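PDB 3FCY: xylan esterase 1 from Thermoanaerobacterium sp. 'JW/SL YS485', which probably removes acetyl groups from xylan and related esters, as a family CE7 carbohydrate esterase with an alpha/beta-hydrolase fold. Local coordinates for residues Leu85-Thr88 against Arg94-Ala97; Leu70-Phe75 against Glu81-Tyr86; Asp59-Val64 against Ile180-Ala185; Ile190-Pro195 against Ala219-Val224. All coordinates share one frame; numbering follows the deposited sequence.

Contact 1. Residues Leu85-Thr88 against Arg94-Ala97; sequences LYFT and RIHA
The ring of F87 lies against I95, whose CB sits 3.6 Å from the ring centroid of F87, over one face but offset toward the rim. This CH-pi contact joins the two members of a hydrogen-bonded antiparallel pair. The CG of F87 is wedged between the backbone N and the carbonyl carbon (chi1 69°), which swings the ring across onto the neighbouring strand. On the opposite face of the sheet, CE2 of Y86 comes 3.4 Å from CD2 of H96, the two rings meeting obliquely with their planes 57° apart. Beside them R94, bent at chi2, folds back over its partner strand. One face of its guanidinium rests on the backbone at Y86 O and F87 N, while NH1 donates to T88 OG1 over 3.0 Å in a distinctly bent bond, with the hydroxyl tilted out of the guanidinium plane. Four backbone bonds underlie all this, from L85 N to A97 O (2.8 Å) down to I95 N to F87 O (2.6 Å). Further out, the carbonyl of K67 accepts from R94 NH2, and H96 ND1 is hydrogen-bonded to D141, which helps set that ring's rotation. A leucine in place of R94 would probably leave T88 OG1 and the K67 carbonyl without this donor and weaken the tie between strand 94-102 and the chain just ahead of strand 69-72. The hairpin of strands 80-88 and 94-102 lies between strands 69-72 and 136-140; F87 packs on L187 and I190 of helix 176-192, and I95 on D183 of the same helix.

Contact 2. Residues Leu70-Phe75 against Glu81-Tyr86; sequences LKESSF and ECYDLY
An antiparallel beta hairpin brings strand 69-72 alongside strand 80-88, and K71 and D84 form its hydrogen-bonded pair: D84 N donates almost straight to K71 O over 2.7 Å, and K71 N returns a bond to D84 O. The pairing runs on past the end of the strand, where S73 N reaches C82 O at 2.9 Å. On one face of the sheet, CD2 of L70 bears on CG of L85 at 3.7 Å. The side chains of E72 and Y83, a non-hydrogen-bonded pair, diverge from each other, yet CG of E72 comes 3.7 Å from CE1 of Y83. K71 is extended beyond CG and crosses the Y86 side chain at about a right angle, its CD 4.1 Å from CE1 of Y86. Beyond the strand the chain turns: S73 OG, anti to its own backbone N (chi1 168°), accepts from F75 N, an ST turn. The turn brings F75 to C82, whose SG lies in the plane of the ring at its edge, 3.8 Å from CD2 of F75. On the face that carries K71, D84 uses both carboxylate oxygens. OD1 accepts from two waters, one also donating to E72 O and the other bonded to S73 OG, so solvent stitches turn to strand; OD2 is hydrogen-bonded to NE2 of H96, helping hold the carboxylate toward the next strand. F75 stacks on W124 and touches Q339 of a neighbouring subunit. Strand 69-72 is outermost on this side of the chain's sheet, and 94-102 flanks 80-88 on its other edge.

Contact 3. Residues Asp59-Val64 against Ile180-Ala185; sequences DEMRSV and IFLDTA
M61 reaches across to L182 and A185 with CB, CG and the terminal methyl CE, meeting them at three successive levels. Nearest the backbone, CB of M61 lies 4.0 Å from CD2 of L182. One atom further, CG of M61 passes 3.8 Å from the carbonyl oxygen of L182, and at the end the methyl CE of M61 comes to rest 4.2 Å from CB of A185. The route follows from the torsions: CG stands anti to the backbone N (chi1 -179°), and bends at chi2 and chi3 then curl the thioether along the facing helix, from L182 toward the residue one turn on. L182 answers with a single branch, CD2, and also fills the space beside W54, A57 and L58 of M61's own helix. In the alpha/beta-hydrolase fold, helix 176-192 belongs to the connection between the parallel strands 136-140 and 202-207, and helix 50-62, from the N-terminal part of the chain, lies against it through this patch. No hydrogen bond joins the two segments; the attachment is apolar. Charge enters at the margin, where E60 forms salt bridges with R178 and R91. Within segment 59-64 the hydroxyl of S63 donates back to E60 O over 2.7 Å, from the same face of that carbonyl as the backbone N of S63. On the facing helix, T184 OG1 donates to F181 O.

Contact 4. Residues Ile190-Pro195 against Ala219-Val224; sequences IVMNMP and ALEPRV
The guanidinium of R223 has the sulfur of M192 on one face and the carboxylate of E221 at its edge. SD of M192 stands over the centre of the group, 3.5 Å from CZ of R223. At the edge R223 grips E221 side-on with two nitrogens: NE binds OE2 of E221 at 3.0 Å, a salt bridge, and NH2 binds OE1 of E221 at 3.2 Å. The two flat groups are not coplanar, since both oxygens are approached from above the carboxylate plane although they lie near that of the guanidinium. OE2 carries a further bond, using its anti lone pair to accept the backbone N-H of R223 at 3.0 Å. Beyond the sulfur, CE of M192 nestles 3.5 Å from CB of R223 and 3.9 Å from CG2 of V224. The thioether gets there because M192 is extended beyond CG, chi2 and chi3 both close to 180°. A type I turn from E221 to V224, closed by V224 N to E221 O, sets the arginine where the methionine can meet it. With an alanine at E221, the guanidinium would probably be set free to turn beneath the sulfur, and the R223 N-H would lose its carboxylate acceptor. The contact thus joins the C-terminal end of helix 176-192 to the turn that leads from helix 209-220 into strand 226-230. M192 also touches E199, while L220, at the end of its helix, packs on F181 and A185 of helix 176-192 and on W54 and L58 of helix 50-62.

From the N terminus, contact 3 opens first, at 59-64, and closes only at 180-185, a loop of more than a hundred residues that encloses the two hairpins. Contact 2 closes the short loop between 70-75 and 81-86; contact 1 begins on that same strand, sharing L85 and Y86, and closes at 94-97, so that three adjacent antiparallel strands are joined in sequence. Contact 4 follows in series, running from 190-195 to 219-224. Helix 176-192 serves both contacts 3 and 4, and contact 1 packs on it as well, so helix 50-62, the antiparallel side of the sheet and the end of helix 209-220 are gathered around it.

Contact 1. Residues Leu85-Thr88 against Arg94-Ala97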
loop_
_atom_site.group_PDB
_atom_site.type_symbol
_atom_site.label_atom_id
_atom_site.label_comp_id
_atom_site.label_asym_id
_atom_site.label_seq_id
_atom_site.Cartn_x
_atom_site.Cartn_y
_atom_site.Cartn_z
ATOM N N LEU A 85 32.024 -27.369 -3.400
ATOM C CA LEU A 85 32.768 -27.830 -2.244
ATOM C C LEU A 85 31.841 -28.158 -1.077
ATOM O O LEU A 85 30.926 -27.394 -0.766
ATOM C CB LEU A 85 33.786 -26.759 -1.832
ATOM C CG LEU A 85 34.724 -27.030 -0.650
ATOM C CD1 LEU A 85 35.896 -26.049 -0.700
ATOM C CD2 LEU A 85 33.975 -26.904 0.662
ATOM N N TYR A 86 32.078 -29.304 -0.445
ATOM C CA TYR A 86 31.278 -29.725 0.697
ATOM C C TYR A 86 32.174 -30.080 1.865
ATOM O O TYR A 86 33.208 -30.721 1.690
ATOM C CB TYR A 86 30.429 -30.951 0.361
ATOM C CG TYR A 86 29.530 -30.776 -0.833
ATOM C CD1 TYR A 86 30.021 -30.959 -2.124
ATOM C CD2 TYR A 86 28.189 -30.426 -0.675
ATOM C CE1 TYR A 86 29.202 -30.801 -3.233
ATOM C CE2 TYR A 86 27.357 -30.263 -1.780
ATOM C CZ TYR A 86 27.873 -30.453 -3.055
ATOM O OH TYR A 86 27.071 -30.295 -4.155
ATOM N N PHE A 87 31.782 -29.652 3.056
ATOM C CA PHE A 87 32.539 -29.976 4.253
ATOM C C PHE A 87 31.568 -30.157 5.407
ATOM O O PHE A 87 30.454 -29.636 5.381
ATOM C CB PHE A 87 33.568 -28.888 4.583
ATOM C CG PHE A 87 32.968 -27.581 5.027
ATOM C CD1 PHE A 87 32.541 -26.639 4.097
ATOM C CD2 PHE A 87 32.867 -27.279 6.382
ATOM C CE1 PHE A 87 32.027 -25.410 4.512
ATOM C CE2 PHE A 87 32.353 -26.053 6.805
ATOM C CZ PHE A 87 31.934 -25.118 5.869
ATOM N N THR A 88 31.979 -30.917 6.411
ATOM C CA THR A 88 31.122 -31.150 7.561
ATOM C C THR A 88 31.402 -30.122 8.650
ATOM O O THR A 88 32.548 -29.927 9.051
ATOM C CB THR A 88 31.333 -32.574 8.122
ATOM O OG1 THR A 88 31.015 -33.533 7.102
ATOM C CG2 THR A 88 30.445 -32.813 9.331
ATOM N N ARG A 94 26.348 -31.031 6.712
ATOM C CA ARG A 94 27.139 -30.989 5.489
ATOM C C ARG A 94 26.939 -29.596 4.882
ATOM O O ARG A 94 25.837 -29.253 4.456
ATOM C CB ARG A 94 26.650 -32.075 4.524
ATOM C CG ARG A 94 27.638 -32.454 3.439
ATOM C CD ARG A 94 28.922 -33.050 4.019
ATOM N NE ARG A 94 29.800 -33.538 2.960
ATOM C CZ ARG A 94 31.114 -33.692 3.086
ATOM N NH1 ARG A 94 31.717 -33.396 4.230
ATOM N NH2 ARG A 94 31.828 -34.137 2.060
ATOM N N ILE A 95 28.001 -28.794 4.860
ATOM C CA ILE A 95 27.934 -27.431 4.333
ATOM C C ILE A 95 28.404 -27.354 2.882
ATOM O O ILE A 95 29.326 -28.066 2.475
ATOM C CB ILE A 95 28.806 -26.470 5.178
ATOM C CG1 ILE A 95 28.527 -26.679 6.670
ATOM C CG2 ILE A 95 28.519 -25.021 4.790
ATOM C CD1 ILE A 95 27.078 -26.430 7.088
ATOM N N HIS A 96 27.772 -26.482 2.104
ATOM C CA HIS A 96 28.130 -26.317 0.702
ATOM C C HIS A 96 28.588 -24.905 0.365
ATOM O O HIS A 96 28.124 -23.926 0.950
ATOM C CB HIS A 96 26.948 -26.703 -0.197
ATOM C CG HIS A 96 27.133 -26.328 -1.637
ATOM N ND1 HIS A 96 26.799 -25.084 -2.130
ATOM C CD2 HIS A 96 27.622 -27.028 -2.686
ATOM C CE1 HIS A 96 27.074 -25.036 -3.422
ATOM N NE2 HIS A 96 27.575 -26.204 -3.784
ATOM N N ALA A 97 29.514 -24.818 -0.583
ATOM C CA ALA A 97 30.038 -23.542 -1.042
ATOM C C ALA A 97 30.554 -23.695 -2.462
ATOM O O ALA A 97 31.106 -24.740 -2.822
ATOM C CB ALA A 97 31.176 -23.070 -0.133
#

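Contact 2. Residues Leu70-Phe75 against Glu81-Tyr86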
loop_
_atom_site.group_PDB
_atom_site.type_symbol
_atom_site.label_atom_id
_atom_site.label_comp_id
_atom_site.label_asym_id
_atom_site.label_seq_id
_atom_site.Cartn_x
_atom_site.Cartn_y
_atom_site.Cartn_z
ATOM N N LEU A 70 35.194 -32.409 -3.206
ATOM C CA LEU A 70 35.061 -31.462 -4.302
ATOM C C LEU A 70 34.422 -32.167 -5.484
ATOM O O LEU A 70 34.813 -33.279 -5.837
ATOM C CB LEU A 70 36.433 -30.916 -4.710
ATOM C CG LEU A 70 37.223 -30.127 -3.661
ATOM C CD1 LEU A 70 38.603 -29.803 -4.215
ATOM C CD2 LEU A 70 36.482 -28.852 -3.290
ATOM N N LYS A 71 33.428 -31.527 -6.083
ATOM C CA LYS A 71 32.749 -32.091 -7.236
ATOM C C LYS A 71 32.739 -31.062 -8.349
ATOM O O LYS A 71 32.338 -29.915 -8.135
ATOM C CB LYS A 71 31.305 -32.461 -6.890
ATOM C CG LYS A 71 31.156 -33.605 -5.906
ATOM C CD LYS A 71 29.694 -34.003 -5.780
ATOM C CE LYS A 71 29.509 -35.194 -4.853
ATOM N NZ LYS A 71 28.082 -35.623 -4.801
ATOM N N GLU A 72 33.182 -31.463 -9.535
ATOM C CA GLU A 72 33.194 -30.548 -10.661
ATOM C C GLU A 72 31.785 -30.052 -10.928
ATOM O O GLU A 72 30.833 -30.832 -10.946
ATOM C CB GLU A 72 33.741 -31.230 -11.917
ATOM C CG GLU A 72 35.242 -31.088 -12.096
ATOM C CD GLU A 72 35.705 -31.525 -13.473
ATOM O OE1 GLU A 72 35.109 -31.074 -14.478
ATOM O OE2 GLU A 72 36.670 -32.313 -13.552
ATOM N N SER A 73 31.656 -28.746 -11.129
ATOM C CA SER A 73 30.363 -28.143 -11.404
ATOM C C SER A 73 29.980 -28.316 -12.869
ATOM O O SER A 73 30.842 -28.491 -13.729
ATOM C CB SER A 73 30.402 -26.650 -11.068
ATOM O OG SER A 73 29.256 -25.990 -11.577
ATOM N N SER A 74 28.682 -28.270 -13.150
ATOM C CA SER A 74 28.209 -28.384 -14.522
ATOM C C SER A 74 28.580 -27.085 -15.238
ATOM O O SER A 74 28.658 -27.037 -16.468
ATOM C CB SER A 74 26.693 -28.594 -14.550
ATOM O OG SER A 74 26.023 -27.555 -13.861
ATOM N N PHE A 75 28.800 -26.031 -14.457
ATOM C CA PHE A 75 29.203 -24.734 -15.003
ATOM C C PHE A 75 30.721 -24.785 -15.176
ATOM O O PHE A 75 31.455 -24.938 -14.197
ATOM C CB PHE A 75 28.846 -23.599 -14.037
ATOM C CG PHE A 75 29.207 -22.226 -14.551
ATOM C CD1 PHE A 75 28.304 -21.494 -15.324
ATOM C CD2 PHE A 75 30.457 -21.676 -14.285
ATOM C CE1 PHE A 75 28.639 -20.234 -15.820
ATOM C CE2 PHE A 75 30.806 -20.415 -14.779
ATOM C CZ PHE A 75 29.890 -19.692 -15.550
ATOM N N GLU A 81 38.758 -23.433 -12.664
ATOM C CA GLU A 81 38.106 -24.675 -12.278
ATOM C C GLU A 81 36.961 -24.333 -11.331
ATOM O O GLU A 81 37.166 -23.673 -10.311
ATOM C CB GLU A 81 39.097 -25.608 -11.573
ATOM C CG GLU A 81 40.144 -26.231 -12.490
ATOM C CD GLU A 81 39.522 -26.960 -13.666
ATOM O OE1 GLU A 81 38.585 -27.760 -13.447
ATOM O OE2 GLU A 81 39.966 -26.737 -14.810
ATOM N N CYS A 82 35.757 -24.773 -11.678
ATOM C CA CYS A 82 34.579 -24.509 -10.856
ATOM C C CYS A 82 34.162 -25.781 -10.136
ATOM O O CYS A 82 33.787 -26.769 -10.769
ATOM C CB CYS A 82 33.431 -23.997 -11.724
ATOM S SG CYS A 82 33.769 -22.397 -12.493
ATOM N N TYR A 83 34.230 -25.744 -8.810
ATOM C CA TYR A 83 33.885 -26.897 -7.986
ATOM C C TYR A 83 32.819 -26.607 -6.942
ATOM O O TYR A 83 32.726 -25.494 -6.407
ATOM C CB TYR A 83 35.114 -27.397 -7.220
ATOM C CG TYR A 83 36.292 -27.824 -8.060
ATOM C CD1 TYR A 83 36.230 -28.970 -8.854
ATOM C CD2 TYR A 83 37.484 -27.102 -8.033
ATOM C CE1 TYR A 83 37.333 -29.388 -9.598
ATOM C CE2 TYR A 83 38.590 -27.511 -8.769
ATOM C CZ TYR A 83 38.508 -28.652 -9.549
ATOM O OH TYR A 83 39.601 -29.056 -10.283
ATOM N N ASP A 84 32.024 -27.630 -6.649
ATOM C CA ASP A 84 31.026 -27.550 -5.602
ATOM C C ASP A 84 31.792 -28.165 -4.438
ATOM O O ASP A 84 32.202 -29.328 -4.496
ATOM C CB ASP A 84 29.799 -28.391 -5.954
ATOM C CG ASP A 84 28.860 -27.673 -6.895
ATOM O OD1 ASP A 84 28.474 -28.260 -7.923
ATOM O OD2 ASP A 84 28.506 -26.513 -6.599
ATOM N N LEU A 85 32.024 -27.369 -3.400
ATOM C CA LEU A 85 32.768 -27.830 -2.244
ATOM C C LEU A 85 31.841 -28.158 -1.077
ATOM O O LEU A 85 30.926 -27.394 -0.766
ATOM C CB LEU A 85 33.786 -26.759 -1.832
ATOM C CG LEU A 85 34.724 -27.030 -0.650
ATOM C CD1 LEU A 85 35.896 -26.049 -0.700
ATOM C CD2 LEU A 85 33.975 -26.904 0.662
ATOM N N TYR A 86 32.078 -29.304 -0.445
ATOM C CA TYR A 86 31.278 -29.725 0.697
ATOM C C TYR A 86 32.174 -30.080 1.865
ATOM O O TYR A 86 33.208 -30.721 1.690
ATOM C CB TYR A 86 30.429 -30.951 0.361
ATOM C CG TYR A 86 29.530 -30.776 -0.833
ATOM C CD1 TYR A 86 30.021 -30.959 -2.124
ATOM C CD2 TYR A 86 28.189 -30.426 -0.675
ATOM C CE1 TYR A 86 29.202 -30.801 -3.233
ATOM C CE2 TYR A 86 27.357 -30.263 -1.780
ATOM C CZ TYR A 86 27.873 -30.453 -3.055
ATOM O OH TYR A 86 27.071 -30.295 -4.155
HETATM O O HOH W 1 28.693 -30.512 -8.908
HETATM O O HOH W 2 27.177 -26.704 -10.079
#

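Contact 3. Residues Asp59-Val64 against Ile180-Ala185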
loop_
_atom_site.group_PDB
_atom_site.type_symbol
_atom_site.label_atom_id
_atom_site.label_comp_id
_atom_site.label_asym_id
_atom_site.label_seq_id
_atom_site.Cartn_x
_atom_site.Cartn_y
_atom_site.Cartn_z
ATOM N N ASP A 59 36.225 -24.445 19.971
ATOM C CA ASP A 59 36.794 -25.744 20.323
ATOM C C ASP A 59 35.998 -26.846 19.632
ATOM O O ASP A 59 36.573 -27.757 19.039
ATOM C CB ASP A 59 36.751 -25.960 21.840
ATOM C CG ASP A 59 37.877 -25.251 22.561
ATOM O OD1 ASP A 59 37.837 -25.183 23.810
ATOM O OD2 ASP A 59 38.808 -24.769 21.880
ATOM N N GLU A 60 34.672 -26.765 19.710
ATOM C CA GLU A 60 33.831 -27.769 19.067
ATOM C C GLU A 60 34.061 -27.775 17.551
ATOM O O GLU A 60 34.152 -28.832 16.930
ATOM C CB GLU A 60 32.340 -27.518 19.377
ATOM C CG GLU A 60 31.388 -28.219 18.393
ATOM C CD GLU A 60 29.930 -28.251 18.842
ATOM O OE1 GLU A 60 29.466 -27.295 19.496
ATOM O OE2 GLU A 60 29.238 -29.241 18.515
ATOM N N MET A 61 34.157 -26.592 16.959
ATOM C CA MET A 61 34.374 -26.485 15.522
ATOM C C MET A 61 35.712 -27.102 15.136
ATOM O O MET A 61 35.802 -27.880 14.181
ATOM C CB MET A 61 34.325 -25.010 15.098
ATOM C CG MET A 61 34.516 -24.749 13.608
ATOM S SD MET A 61 36.247 -24.739 13.075
ATOM C CE MET A 61 36.772 -23.135 13.688
ATOM N N ARG A 62 36.750 -26.769 15.896
ATOM C CA ARG A 62 38.086 -27.278 15.616
ATOM C C ARG A 62 38.254 -28.782 15.801
ATOM O O ARG A 62 39.217 -29.365 15.310
ATOM C CB ARG A 62 39.108 -26.507 16.455
ATOM C CG ARG A 62 39.313 -25.090 15.935
ATOM C CD ARG A 62 39.931 -24.162 16.963
ATOM N NE ARG A 62 40.054 -22.807 16.429
ATOM C CZ ARG A 62 40.301 -21.728 17.166
ATOM N NH1 ARG A 62 40.450 -21.840 18.480
ATOM N NH2 ARG A 62 40.408 -20.539 16.587
ATOM N N SER A 63 37.313 -29.418 16.488
ATOM C CA SER A 63 37.395 -30.859 16.694
ATOM C C SER A 63 36.680 -31.617 15.573
ATOM O O SER A 63 36.726 -32.846 15.514
ATOM C CB SER A 63 36.773 -31.237 18.038
ATOM O OG SER A 63 35.382 -30.959 18.044
ATOM N N VAL A 64 36.023 -30.887 14.678
ATOM C CA VAL A 64 35.298 -31.520 13.582
ATOM C C VAL A 64 36.184 -31.968 12.427
ATOM O O VAL A 64 37.108 -31.258 12.025
ATOM C CB VAL A 64 34.213 -30.579 12.991
ATOM C CG1 VAL A 64 33.497 -31.275 11.836
ATOM C CG2 VAL A 64 33.213 -30.179 14.067
ATOM N N ILE A 180 26.154 -21.489 12.313
ATOM C CA ILE A 180 26.395 -20.808 11.046
ATOM C C ILE A 180 27.658 -19.955 11.143
ATOM O O ILE A 180 28.494 -19.977 10.241
ATOM C CB ILE A 180 25.192 -19.919 10.649
ATOM C CG1 ILE A 180 23.962 -20.802 10.397
ATOM C CG2 ILE A 180 25.529 -19.114 9.389
ATOM C CD1 ILE A 180 22.672 -20.033 10.154
ATOM N N PHE A 181 27.801 -19.203 12.232
ATOM C CA PHE A 181 28.994 -18.382 12.415
ATOM C C PHE A 181 30.209 -19.308 12.401
ATOM O O PHE A 181 31.213 -19.020 11.746
ATOM C CB PHE A 181 28.942 -17.625 13.747
ATOM C CG PHE A 181 28.018 -16.427 13.753
ATOM C CD1 PHE A 181 27.143 -16.181 12.698
ATOM C CD2 PHE A 181 28.006 -15.560 14.845
ATOM C CE1 PHE A 181 26.269 -15.090 12.731
ATOM C CE2 PHE A 181 27.137 -14.469 14.890
ATOM C CZ PHE A 181 26.266 -14.234 13.831
ATOM N N LEU A 182 30.115 -20.427 13.120
ATOM C CA LEU A 182 31.214 -21.387 13.161
ATOM C C LEU A 182 31.529 -21.921 11.767
ATOM O O LEU A 182 32.695 -22.156 11.442
ATOM C CB LEU A 182 30.890 -22.549 14.111
ATOM C CG LEU A 182 30.915 -22.204 15.605
ATOM C CD1 LEU A 182 30.522 -23.434 16.432
ATOM C CD2 LEU A 182 32.309 -21.707 15.993
ATOM N N ASP A 183 30.499 -22.112 10.942
ATOM C CA ASP A 183 30.728 -22.598 9.583
ATOM C C ASP A 183 31.619 -21.608 8.825
ATOM O O ASP A 183 32.522 -22.015 8.097
ATOM C CB ASP A 183 29.418 -22.759 8.796
ATOM C CG ASP A 183 28.520 -23.864 9.336
ATOM O OD1 ASP A 183 29.031 -24.842 9.928
ATOM O OD2 ASP A 183 27.291 -23.760 9.138
ATOM N N THR A 184 31.365 -20.310 8.986
ATOM C CA THR A 184 32.174 -19.319 8.274
ATOM C C THR A 184 33.631 -19.385 8.736
ATOM O O THR A 184 34.545 -19.318 7.918
ATOM C CB THR A 184 31.644 -17.855 8.457
ATOM O OG1 THR A 184 31.933 -17.385 9.779
ATOM C CG2 THR A 184 30.142 -17.793 8.215
ATOM N N ALA A 185 33.837 -19.532 10.040
ATOM C CA ALA A 185 35.186 -19.606 10.603
ATOM C C ALA A 185 35.903 -20.854 10.103
ATOM O O ALA A 185 37.074 -20.804 9.724
ATOM C CB ALA A 185 35.119 -19.619 12.129
#

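Contact 4. Residues Ile190-Pro195 against Ala219-Val224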
loop_
_atom_site.group_PDB
_atom_site.type_symbol
_atom_site.label_atom_id
_atom_site.label_comp_id
_atom_site.label_asym_id
_atom_site.label_seq_id
_atom_site.Cartn_x
_atom_site.Cartn_y
_atom_site.Cartn_z
ATOM N N ILE A 190 39.626 -23.646 6.092
ATOM C CA ILE A 190 39.739 -24.599 4.997
ATOM C C ILE A 190 40.310 -23.881 3.778
ATOM O O ILE A 190 41.180 -24.404 3.086
ATOM C CB ILE A 190 38.355 -25.205 4.642
ATOM C CG1 ILE A 190 37.905 -26.156 5.757
ATOM C CG2 ILE A 190 38.419 -25.929 3.305
ATOM C CD1 ILE A 190 36.503 -26.729 5.557
ATOM N N VAL A 191 39.815 -22.675 3.522
ATOM C CA VAL A 191 40.283 -21.889 2.389
ATOM C C VAL A 191 41.763 -21.565 2.554
ATOM O O VAL A 191 42.533 -21.653 1.602
ATOM C CB VAL A 191 39.482 -20.575 2.261
ATOM C CG1 VAL A 191 40.161 -19.640 1.271
ATOM C CG2 VAL A 191 38.054 -20.886 1.812
ATOM N N MET A 192 42.153 -21.197 3.773
ATOM C CA MET A 192 43.542 -20.862 4.065
ATOM C C MET A 192 44.476 -22.071 3.903
ATOM O O MET A 192 45.694 -21.908 3.787
ATOM C CB MET A 192 43.656 -20.281 5.483
ATOM C CG MET A 192 42.985 -18.916 5.646
ATOM S SD MET A 192 42.950 -18.290 7.354
ATOM C CE MET A 192 42.344 -16.619 7.107
ATOM N N ASN A 193 43.909 -23.275 3.889
ATOM C CA ASN A 193 44.710 -24.488 3.721
ATOM C C ASN A 193 44.745 -24.973 2.277
ATOM O O ASN A 193 45.380 -25.983 1.981
ATOM C CB ASN A 193 44.196 -25.630 4.610
ATOM C CG ASN A 193 44.730 -25.555 6.027
ATOM O OD1 ASN A 193 45.894 -25.216 6.245
ATOM N ND2 ASN A 193 43.887 -25.888 7.000
ATOM N N MET A 194 44.059 -24.272 1.380
ATOM C CA MET A 194 44.058 -24.678 -0.021
ATOM C C MET A 194 45.464 -24.441 -0.572
ATOM O O MET A 194 46.119 -23.456 -0.229
ATOM C CB MET A 194 43.030 -23.872 -0.824
ATOM C CG MET A 194 41.590 -24.039 -0.348
ATOM S SD MET A 194 40.401 -23.033 -1.285
ATOM C CE MET A 194 38.893 -24.016 -1.104
ATOM N N PRO A 195 45.947 -25.346 -1.428
ATOM C CA PRO A 195 47.286 -25.211 -2.005
ATOM C C PRO A 195 47.570 -23.924 -2.791
ATOM O O PRO A 195 48.685 -23.407 -2.728
ATOM C CB PRO A 195 47.422 -26.471 -2.862
ATOM C CG PRO A 195 46.000 -26.775 -3.246
ATOM C CD PRO A 195 45.266 -26.541 -1.955
ATOM N N ALA A 219 35.958 -12.274 12.790
ATOM C CA ALA A 219 36.099 -12.184 14.241
ATOM C C ALA A 219 36.521 -13.526 14.829
ATOM O O ALA A 219 37.371 -13.585 15.723
ATOM C CB ALA A 219 34.784 -11.734 14.868
ATOM N N LEU A 220 35.929 -14.601 14.317
ATOM C CA LEU A 220 36.216 -15.946 14.797
ATOM C C LEU A 220 37.460 -16.567 14.164
ATOM O O LEU A 220 38.006 -17.545 14.682
ATOM C CB LEU A 220 34.987 -16.834 14.593
ATOM C CG LEU A 220 33.804 -16.404 15.475
ATOM C CD1 LEU A 220 32.531 -17.114 15.038
ATOM C CD2 LEU A 220 34.119 -16.707 16.944
ATOM N N GLU A 221 37.893 -16.006 13.039
ATOM C CA GLU A 221 39.108 -16.453 12.362
ATOM C C GLU A 221 39.914 -15.183 12.104
ATOM O O GLU A 221 39.927 -14.656 10.989
ATOM C CB GLU A 221 38.800 -17.162 11.039
ATOM C CG GLU A 221 40.054 -17.497 10.225
ATOM C CD GLU A 221 41.132 -18.183 11.058
ATOM O OE1 GLU A 221 41.055 -19.412 11.257
ATOM O OE2 GLU A 221 42.055 -17.483 11.528
ATOM N N PRO A 222 40.593 -14.674 13.148
ATOM C CA PRO A 222 41.422 -13.461 13.130
ATOM C C PRO A 222 42.463 -13.391 12.013
ATOM O O PRO A 222 42.988 -12.313 11.720
ATOM C CB PRO A 222 42.071 -13.461 14.516
ATOM C CG PRO A 222 41.085 -14.200 15.362
ATOM C CD PRO A 222 40.683 -15.339 14.460
ATOM N N ARG A 223 42.766 -14.528 11.393
ATOM C CA ARG A 223 43.741 -14.544 10.311
ATOM C C ARG A 223 43.204 -13.847 9.064
ATOM O O ARG A 223 43.982 -13.416 8.208
ATOM C CB ARG A 223 44.160 -15.983 9.972
ATOM C CG ARG A 223 45.086 -16.628 11.008
ATOM C CD ARG A 223 45.558 -18.013 10.557
ATOM N NE ARG A 223 44.462 -18.977 10.514
ATOM C CZ ARG A 223 44.517 -20.157 9.899
ATOM N NH1 ARG A 223 45.619 -20.535 9.265
ATOM N NH2 ARG A 223 43.462 -20.963 9.917
ATOM N N VAL A 224 41.881 -13.737 8.954
ATOM C CA VAL A 224 41.276 -13.061 7.807
ATOM C C VAL A 224 41.862 -11.654 7.723
ATOM O O VAL A 224 41.818 -10.899 8.689
ATOM C CB VAL A 224 39.744 -12.991 7.946
ATOM C CG1 VAL A 224 39.162 -12.051 6.902
ATOM C CG2 VAL A 224 39.158 -14.386 7.786
#